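Local coordinates for uncharacterized protein TP-0789 domain-containing protein (Desulfovibrio piger ATCC 29098, PDB 4Z48), which is of unknown function but belongs to the DUF1329 family with a LolA-like fold, and so may bind a lipid or lipoprotein, as LolA does, at residues Ser28-Val33 with Ile223-Leu228; Tyr13-Arg18 with Tyr149-Thr154. All blocks are in the same frame, centred on the assembly; numbering follows the deposited sequence. Where two conformers were deposited one is given.

Contact 1: Ser28-Val33 with Ile223-Leu228; sequences SYSEAV and IDWSNL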
# COMPACT_ATOMS: atom_id res chain seq x y z
N SER A 28 10.33 5.35 8.76
CA SER A 28 11.08 4.47 7.86
C SER A 28 11.53 5.17 6.59
O SER A 28 10.93 6.15 6.13
CB SER A 28 10.24 3.24 7.48
OG SER A 28 9.06 3.62 6.81
N TYR A 29 12.56 4.60 5.99
CA TYR A 29 13.13 5.04 4.73
C TYR A 29 13.33 3.83 3.87
O TYR A 29 13.73 2.79 4.40
CB TYR A 29 14.46 5.74 4.99
CG TYR A 29 15.28 5.98 3.75
CD1 TYR A 29 15.02 7.07 2.92
CD2 TYR A 29 16.26 5.07 3.35
CE1 TYR A 29 15.77 7.30 1.76
CE2 TYR A 29 17.01 5.28 2.19
CZ TYR A 29 16.75 6.40 1.40
OH TYR A 29 17.46 6.63 0.25
N SER A 30 13.03 3.93 2.56
CA SER A 30 13.37 2.86 1.63
C SER A 30 13.60 3.40 0.22
O SER A 30 13.26 4.54 -0.10
CB SER A 30 12.34 1.75 1.60
OG SER A 30 11.17 2.08 0.88
N GLU A 31 14.23 2.57 -0.59
CA GLU A 31 14.49 2.80 -2.00
C GLU A 31 13.78 1.69 -2.79
O GLU A 31 13.69 0.54 -2.34
CB GLU A 31 16.00 2.81 -2.27
CG GLU A 31 16.69 4.01 -1.65
CD GLU A 31 18.20 3.90 -1.63
OE1 GLU A 31 18.74 3.05 -2.37
OE2 GLU A 31 18.84 4.64 -0.86
N ALA A 32 13.22 2.04 -3.93
CA ALA A 32 12.52 1.03 -4.74
C ALA A 32 12.73 1.26 -6.21
O ALA A 32 13.00 2.39 -6.64
CB ALA A 32 11.01 1.06 -4.45
N VAL A 33 12.63 0.16 -6.98
CA VAL A 33 12.60 0.16 -8.45
C VAL A 33 11.31 -0.56 -8.83
O VAL A 33 11.03 -1.65 -8.31
CB VAL A 33 13.86 -0.46 -9.11
CG1 VAL A 33 13.64 -0.64 -10.62
CG2 VAL A 33 15.09 0.42 -8.89
N ILE A 223 7.71 -4.59 -8.10
CA ILE A 223 8.42 -3.58 -7.32
C ILE A 223 9.42 -4.26 -6.39
O ILE A 223 9.03 -5.14 -5.60
CB ILE A 223 7.45 -2.67 -6.48
CG1 ILE A 223 6.25 -2.14 -7.32
CG2 ILE A 223 8.26 -1.49 -5.87
CD1 ILE A 223 5.12 -1.62 -6.43
N ASP A 224 10.67 -3.77 -6.42
CA ASP A 224 11.76 -4.25 -5.60
C ASP A 224 12.20 -3.18 -4.67
O ASP A 224 12.67 -2.13 -5.13
CB ASP A 224 12.94 -4.70 -6.44
CG ASP A 224 12.78 -6.01 -7.17
OD1 ASP A 224 12.90 -7.05 -6.51
OD2 ASP A 224 12.75 -5.99 -8.43
N TRP A 225 12.07 -3.43 -3.35
CA TRP A 225 12.54 -2.50 -2.34
C TRP A 225 13.90 -2.93 -1.82
O TRP A 225 14.16 -4.14 -1.59
CB TRP A 225 11.58 -2.36 -1.16
CG TRP A 225 10.33 -1.58 -1.43
CD1 TRP A 225 10.13 -0.24 -1.26
CD2 TRP A 225 9.11 -2.10 -1.95
NE1 TRP A 225 8.84 0.10 -1.58
CE2 TRP A 225 8.19 -1.02 -2.04
CE3 TRP A 225 8.69 -3.39 -2.34
CZ2 TRP A 225 6.88 -1.19 -2.51
CZ3 TRP A 225 7.37 -3.55 -2.77
CH2 TRP A 225 6.48 -2.47 -2.84
N SER A 226 14.74 -1.94 -1.53
CA SER A 226 16.05 -2.19 -0.94
C SER A 226 16.48 -0.99 -0.12
O SER A 226 15.80 0.04 -0.12
CB SER A 226 17.08 -2.59 -2.00
OG SER A 226 17.28 -1.63 -3.01
N ASN A 227 17.54 -1.19 0.71
CA ASN A 227 18.11 -0.21 1.64
C ASN A 227 17.02 0.32 2.61
O ASN A 227 17.03 1.50 2.99
CB ASN A 227 18.81 0.92 0.90
CG ASN A 227 19.97 0.39 0.09
OD1 ASN A 227 20.87 -0.24 0.61
ND2 ASN A 227 19.93 0.57 -1.21
N LEU A 228 16.09 -0.59 3.02
CA LEU A 228 15.02 -0.19 3.93
C LEU A 228 15.56 -0.13 5.36
O LEU A 228 16.32 -0.99 5.81
CB LEU A 228 13.76 -1.08 3.85
CG LEU A 228 12.46 -0.50 4.47
CD1 LEU A 228 11.24 -1.07 3.80
CD2 LEU A 228 12.35 -0.79 5.96
O HOH W 1 18.46 0.75 -3.51
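E31 and N227 meet with their flat ends turned 58° apart, the amide nitrogen ND2 of N227 lying 3.0 Å from OE1 of E31. This hydrogen bond is bent, and it reaches the carboxylate from above its plane. A water donates to OE1 of E31 at 2.6 Å, is bonded to OG of S226, and accepts only weakly from ND2 of N227. The other carboxylate oxygen, OE2, takes the hydroxyl of Y29 on its anti lone pair, 2.7 Å from OH, so each oxygen has a partner, which should limit rotation of the carboxylate. E31 sends CG anti to the carbonyl carbon (chi1 -68°) and runs extended from there, which carries the carboxylate out to N227.

A32 and W225 occupy the other face as a non-hydrogen-bonded pair. The A32 methyl sits over the five-membered ring in a CH-pi contact, CB 3.9 Å from its centroid, while OG of S30 comes to the ring's edge, 3.3 Å from CD1.

Antiparallel hydrogen-bonded pairs, E31 with S226 and V33 with D224, join the backbones until the chain turns a corner at N227. Strand 27-38 is flanked on its other side by strand 41-54, which bonds to S30 and A32, and strand 219-230 by strand 204-214, whose M210 touches W225 and whose Q209 binds the D224 carboxylate.

Contact 2: Tyr13-Arg18 with Tyr149-Thr154; sequences YDLAVR and YILERT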
# COMPACT_ATOMS: atom_id res chain seq x y z
N TYR A 13 -11.62 -10.02 12.43
CA TYR A 13 -11.23 -8.71 12.96
C TYR A 13 -10.02 -8.84 13.89
O TYR A 13 -9.11 -8.01 13.80
CB TYR A 13 -12.42 -8.02 13.67
CG TYR A 13 -12.08 -6.75 14.42
CD1 TYR A 13 -12.14 -5.51 13.80
CD2 TYR A 13 -11.75 -6.79 15.78
CE1 TYR A 13 -11.84 -4.34 14.50
CE2 TYR A 13 -11.45 -5.63 16.48
CZ TYR A 13 -11.50 -4.40 15.84
OH TYR A 13 -11.20 -3.26 16.55
N ASP A 14 -10.00 -9.86 14.78
CA ASP A 14 -8.92 -10.08 15.73
C ASP A 14 -7.57 -10.32 15.00
O ASP A 14 -6.54 -9.77 15.42
CB ASP A 14 -9.27 -11.21 16.71
CG ASP A 14 -10.33 -10.76 17.71
OD1 ASP A 14 -10.61 -9.54 17.78
OD2 ASP A 14 -10.89 -11.61 18.41
N LEU A 15 -7.60 -11.07 13.89
CA LEU A 15 -6.43 -11.30 13.05
C LEU A 15 -5.95 -9.99 12.42
O LEU A 15 -4.76 -9.68 12.50
CB LEU A 15 -6.70 -12.34 11.95
CG LEU A 15 -5.56 -12.59 10.96
CD1 LEU A 15 -4.35 -13.20 11.66
CD2 LEU A 15 -6.02 -13.46 9.83
N ALA A 16 -6.89 -9.21 11.82
CA ALA A 16 -6.58 -7.92 11.22
C ALA A 16 -5.86 -7.00 12.23
O ALA A 16 -4.92 -6.32 11.85
CB ALA A 16 -7.86 -7.26 10.70
N VAL A 17 -6.27 -7.04 13.51
CA VAL A 17 -5.69 -6.25 14.61
C VAL A 17 -4.23 -6.70 14.86
O VAL A 17 -3.35 -5.84 14.95
CB VAL A 17 -6.55 -6.34 15.91
CG1 VAL A 17 -5.80 -5.83 17.14
CG2 VAL A 17 -7.88 -5.60 15.75
N ARG A 18 -3.99 -8.02 14.95
CA ARG A 18 -2.65 -8.61 15.14
C ARG A 18 -1.73 -8.21 13.99
O ARG A 18 -0.56 -7.86 14.22
CB ARG A 18 -2.72 -10.15 15.25
CG ARG A 18 -3.32 -10.66 16.55
CD ARG A 18 -2.83 -12.06 16.87
NE ARG A 18 -3.40 -13.09 15.99
CZ ARG A 18 -2.71 -14.10 15.45
NH1 ARG A 18 -1.40 -14.23 15.69
NH2 ARG A 18 -3.32 -14.98 14.67
N TYR A 149 -3.51 -18.03 6.78
CA TYR A 149 -4.91 -17.74 7.11
C TYR A 149 -5.53 -17.17 5.82
O TYR A 149 -4.83 -16.45 5.10
CB TYR A 149 -5.02 -16.67 8.20
CG TYR A 149 -4.42 -16.97 9.54
CD1 TYR A 149 -5.07 -17.81 10.44
CD2 TYR A 149 -3.27 -16.31 9.98
CE1 TYR A 149 -4.56 -18.04 11.71
CE2 TYR A 149 -2.74 -16.56 11.25
CZ TYR A 149 -3.40 -17.41 12.12
OH TYR A 149 -2.91 -17.66 13.38
N ILE A 150 -6.79 -17.48 5.53
CA ILE A 150 -7.55 -16.90 4.43
C ILE A 150 -8.45 -15.85 5.11
O ILE A 150 -9.33 -16.21 5.90
CB ILE A 150 -8.34 -17.92 3.56
CG1 ILE A 150 -7.44 -19.10 3.06
CG2 ILE A 150 -9.02 -17.18 2.37
CD1 ILE A 150 -8.22 -20.39 2.77
N LEU A 151 -8.19 -14.56 4.84
CA LEU A 151 -8.92 -13.46 5.46
C LEU A 151 -9.56 -12.60 4.42
O LEU A 151 -8.85 -11.96 3.62
CB LEU A 151 -7.95 -12.57 6.31
CG LEU A 151 -8.62 -11.43 7.11
CD1 LEU A 151 -9.64 -11.98 8.12
CD2 LEU A 151 -7.58 -10.61 7.86
N GLU A 152 -10.89 -12.57 4.41
CA GLU A 152 -11.63 -11.70 3.51
C GLU A 152 -11.93 -10.42 4.22
O GLU A 152 -12.30 -10.45 5.41
CB GLU A 152 -12.95 -12.35 3.03
CG GLU A 152 -12.78 -13.56 2.13
CD GLU A 152 -14.02 -14.00 1.37
OE1 GLU A 152 -15.02 -13.25 1.35
OE2 GLU A 152 -13.97 -15.09 0.76
N ARG A 153 -11.80 -9.29 3.53
CA ARG A 153 -12.17 -8.00 4.10
C ARG A 153 -13.01 -7.24 3.08
O ARG A 153 -12.72 -7.28 1.90
CB ARG A 153 -10.96 -7.21 4.62
CG ARG A 153 -10.12 -6.48 3.62
CD ARG A 153 -9.06 -5.67 4.32
NE ARG A 153 -8.22 -4.99 3.35
CZ ARG A 153 -7.11 -4.32 3.65
NH1 ARG A 153 -6.68 -4.26 4.90
NH2 ARG A 153 -6.41 -3.73 2.69
N THR A 154 -14.12 -6.66 3.54
CA THR A 154 -15.07 -5.92 2.73
C THR A 154 -15.08 -4.50 3.26
O THR A 154 -15.19 -4.32 4.47
CB THR A 154 -16.47 -6.60 2.78
OG1 THR A 154 -16.35 -7.95 2.35
CG2 THR A 154 -17.48 -5.94 1.89
O HOH W 2 -0.51 -16.74 14.27
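L15 is the first residue of this helix turn to reach the strand, and it does so with both methyls. CD1 lies over one face of the Y149 ring, 4.1 Å from the ring centroid and 29° off the normal, a CH-pi contact. CD2 drops to the root of the same side chain, 3.7 Å from CB of Y149, and also meets CD2 of L151 at 3.8 Å. The leucine thus fills the angle between Y149 and L151, which both point to the helix from alternate positions of the strand. With CG of L15 trans to its backbone nitrogen (chi1 177°), the fork of the side chain reaches forward between them. The two leucines lie side by side, pointing opposite ways.

A16 follows with a looser touch, its CB 4.4 Å from CD2 of L151, and it rests also on Y135 of the neighbouring strand 133-143.

One turn on from L15, R18 bends at chi3 and brings NH2 within 3.0 Å of the Y149 hydroxyl oxygen. The oxygen lies in the guanidinium plane, at its edge, and the guanidinium stands nearly perpendicular to the ring. A water accepts from NH1 of R18 and lies 2.7 Å from OH of Y149, closing a small ring of bonds.

Segment 13-18 of helix 8-20 crosses segment 149-154 of strand 146-155 at nearly a right angle, and between these two segments the contact is hydrocarbon until the phenol oxygen. There the hydroxyl is gripped twice, by arginine and water; the nearby guanidinium would probably polarise the O-H and might lower the phenol's pKa somewhat, while the face of the ring packs on a methyl of L15.

Contact 1 joins two neighbouring strands edge to edge, whereas contact 2 lays a helix across a strand, so backbone hydrogen bonds carry the first and side chains alone the second. Contact 1 is only partly buried: a polar, watered face with a carboxylate backs onto an apolar one with a tryptophan. Contact 2 is mostly buried and hydrocarbon, with its polar bonds confined to one end. Their centres lie 26 Å apart and they do not touch. Yet helix 8-20 is followed, after a short link, by strand 27-38, so the N-terminal stretch of chain serves both, taking its partners from strands 146-155 and 219-230, much further along the sequence.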